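Local coordinates for GDP-L-fucose synthase (Campylobacter jejuni subsp. jejuni serotype O:2, PDB 7M13), which acts as a GDP-D-glycero-L-gluco-heptose synthase in capsular polysaccharide biosynthesis, probably by NADPH-dependent reduction of a GDP-linked keto sugar, at residues K54-E59 and F99-K104. Numbering follows the deposited sequence.
Sequences KFFKEE and FLNNVK
Asn101 packs its carboxamide against Phe56 near the C-terminal ends of helices 49-59 and 80-100. The amide lies against the start of the Phe56 side chain, with Asn101 ND2 3.4 Å from Phe56 CB, and approaches the ring obliquely. With CG beside its own backbone N (chi1 -69°), the buried amide reaches toward helix 49-59, yet its polar atoms are matched: ND2 donates to the carbonyl of Asn97 one turn back, and OD1 accepts from Lys60. Deeper in, Val103 CG2 sits at the edge of the Phe56 ring, 4.0 Å from Phe56 CE1, while the edge of the Phe55 ring, at CE2, points at the centre of one Phe56 face; Val64 of strand 63-66 touches both Phe56 and Val103. The outer side faces solvent and is thinly covered. Lys57 bends at chi2 and chi3 and crosses Asn101 at about a right angle; its CE still comes to 3.1 Å from Asn101 OD1, but Leu100 O stays 4.5 Å from Lys57 NZ. Asn102, at positive phi, closes helix 80-100 with a Schellman motif (Val103 N to Ser98 O, Asn102 N to Phe99 O), after which Val103 points toward helix 49-59. The Phe56 side chain lies about 11 Å from the bound NADP, and such packing of neighbouring helices over parallel strands belongs to the Rossmann fold.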
loop_
_atom_site.group_PDB
_atom_site.type_symbol
_atom_site.label_atom_id
_atom_site.label_comp_id
_atom_site.label_asym_id
_atom_site.label_seq_id
_atom_site.Cartn_x
_atom_site.Cartn_y
_atom_site.Cartn_z
ATOM N N LYS B 54 4.514 -22.474 6.029
ATOM C CA LYS B 54 4.631 -23.952 6.118
ATOM C C LYS B 54 4.377 -24.589 4.752
ATOM O O LYS B 54 5.103 -25.525 4.361
ATOM C CB LYS B 54 3.609 -24.522 7.104
ATOM C CG LYS B 54 3.992 -24.442 8.567
ATOM C CD LYS B 54 2.990 -25.170 9.423
ATOM C CE LYS B 54 3.326 -25.143 10.899
ATOM N NZ LYS B 54 2.102 -25.340 11.711
ATOM N N PHE B 55 3.361 -24.121 4.033
ATOM C CA PHE B 55 3.026 -24.650 2.690
ATOM C C PHE B 55 4.228 -24.516 1.753
ATOM O O PHE B 55 4.583 -25.456 1.020
ATOM C CB PHE B 55 1.807 -23.941 2.097
ATOM C CG PHE B 55 1.630 -24.134 0.619
ATOM C CD1 PHE B 55 1.121 -25.326 0.132
ATOM C CD2 PHE B 55 2.078 -23.178 -0.279
ATOM C CE1 PHE B 55 0.955 -25.524 -1.226
ATOM C CE2 PHE B 55 1.967 -23.400 -1.640
ATOM C CZ PHE B 55 1.422 -24.573 -2.111
ATOM N N PHE B 56 4.829 -23.327 1.671
ATOM C CA PHE B 56 5.959 -23.099 0.750
ATOM C C PHE B 56 7.157 -23.960 1.124
ATOM O O PHE B 56 7.804 -24.526 0.226
ATOM C CB PHE B 56 6.317 -21.615 0.664
ATOM C CG PHE B 56 5.494 -20.891 -0.368
ATOM C CD1 PHE B 56 5.899 -20.850 -1.690
ATOM C CD2 PHE B 56 4.299 -20.278 -0.034
ATOM C CE1 PHE B 56 5.099 -20.237 -2.640
ATOM C CE2 PHE B 56 3.526 -19.620 -0.967
ATOM C CZ PHE B 56 3.932 -19.622 -2.280
ATOM N N LYS B 57 7.421 -24.116 2.423
ATOM C CA LYS B 57 8.580 -24.922 2.888
ATOM C C LYS B 57 8.318 -26.405 2.584
ATOM O O LYS B 57 9.281 -27.110 2.204
ATOM C CB LYS B 57 8.819 -24.649 4.381
ATOM C CG LYS B 57 10.240 -24.922 4.878
ATOM C CD LYS B 57 11.322 -24.065 4.232
ATOM C CE LYS B 57 11.270 -22.581 4.549
ATOM N NZ LYS B 57 12.512 -21.880 4.130
ATOM N N GLU B 58 7.062 -26.864 2.669
ATOM C CA GLU B 58 6.733 -28.301 2.415
ATOM C C GLU B 58 6.708 -28.596 0.905
ATOM O O GLU B 58 7.207 -29.659 0.455
ATOM C CB GLU B 58 5.399 -28.654 3.074
ATOM C CG GLU B 58 4.840 -30.034 2.730
ATOM C CD GLU B 58 5.694 -31.217 3.154
ATOM O OE1 GLU B 58 6.653 -31.014 3.926
ATOM O OE2 GLU B 58 5.403 -32.329 2.635
ATOM N N GLU B 59 6.065 -27.734 0.121
ATOM C CA GLU B 59 5.713 -28.069 -1.280
ATOM C C GLU B 59 6.758 -27.506 -2.254
ATOM O O GLU B 59 6.883 -28.073 -3.365
ATOM C CB GLU B 59 4.322 -27.560 -1.623
ATOM C CG GLU B 59 3.231 -28.256 -0.848
ATOM C CD GLU B 59 2.910 -29.663 -1.329
ATOM O OE1 GLU B 59 3.338 -30.021 -2.429
ATOM O OE2 GLU B 59 2.234 -30.390 -0.566
ATOM N N PHE B 99 9.593 -15.752 -2.511
ATOM C CA PHE B 99 10.991 -15.289 -2.461
ATOM C C PHE B 99 11.784 -16.191 -1.502
ATOM O O PHE B 99 12.921 -16.607 -1.874
ATOM C CB PHE B 99 11.056 -13.810 -2.048
ATOM C CG PHE B 99 12.381 -13.414 -1.462
ATOM C CD1 PHE B 99 13.505 -13.292 -2.254
ATOM C CD2 PHE B 99 12.480 -13.219 -0.093
ATOM C CE1 PHE B 99 14.728 -12.954 -1.700
ATOM C CE2 PHE B 99 13.693 -12.851 0.460
ATOM C CZ PHE B 99 14.803 -12.731 -0.338
ATOM N N LEU B 100 11.263 -16.459 -0.300
ATOM C CA LEU B 100 12.067 -17.165 0.722
ATOM C C LEU B 100 12.370 -18.587 0.244
ATOM O O LEU B 100 13.389 -19.173 0.708
ATOM C CB LEU B 100 11.324 -17.212 2.058
ATOM C CG LEU B 100 11.341 -15.953 2.907
ATOM C CD1 LEU B 100 10.558 -16.188 4.194
ATOM C CD2 LEU B 100 12.782 -15.526 3.212
ATOM N N ASN B 101 11.513 -19.152 -0.592
ATOM C CA ASN B 101 11.579 -20.581 -1.005
ATOM C C ASN B 101 11.975 -20.699 -2.477
ATOM O O ASN B 101 11.807 -21.781 -3.056
ATOM C CB ASN B 101 10.283 -21.292 -0.658
ATOM C CG ASN B 101 10.113 -21.448 0.838
ATOM O OD1 ASN B 101 10.675 -22.358 1.479
ATOM N ND2 ASN B 101 9.437 -20.493 1.446
ATOM N N ASN B 102 12.569 -19.657 -3.054
ATOM C CA ASN B 102 13.299 -19.717 -4.341
ATOM C C ASN B 102 12.360 -20.092 -5.481
ATOM O O ASN B 102 12.728 -20.817 -6.411
ATOM C CB ASN B 102 14.510 -20.652 -4.212
ATOM C CG ASN B 102 15.423 -20.145 -3.118
ATOM O OD1 ASN B 102 15.988 -19.062 -3.254
ATOM N ND2 ASN B 102 15.484 -20.853 -2.002
ATOM N N VAL B 103 11.107 -19.652 -5.413
ATOM C CA VAL B 103 10.180 -19.720 -6.567
ATOM C C VAL B 103 10.886 -19.072 -7.761
ATOM O O VAL B 103 11.553 -18.039 -7.611
ATOM C CB VAL B 103 8.859 -19.021 -6.224
ATOM C CG1 VAL B 103 8.112 -18.632 -7.501
ATOM C CG2 VAL B 103 8.019 -19.869 -5.293
ATOM N N LYS B 104 10.809 -19.715 -8.927
ATOM C CA LYS B 104 11.447 -19.171 -10.135
ATOM C C LYS B 104 10.694 -17.958 -10.668
ATOM O O LYS B 104 11.335 -16.947 -10.939
ATOM C CB LYS B 104 11.553 -20.262 -11.193
ATOM C CG LYS B 104 12.438 -21.399 -10.750
ATOM C CD LYS B 104 12.554 -22.523 -11.746
ATOM C CE LYS B 104 13.592 -23.546 -11.327
ATOM N NZ LYS B 104 13.145 -24.348 -10.153
#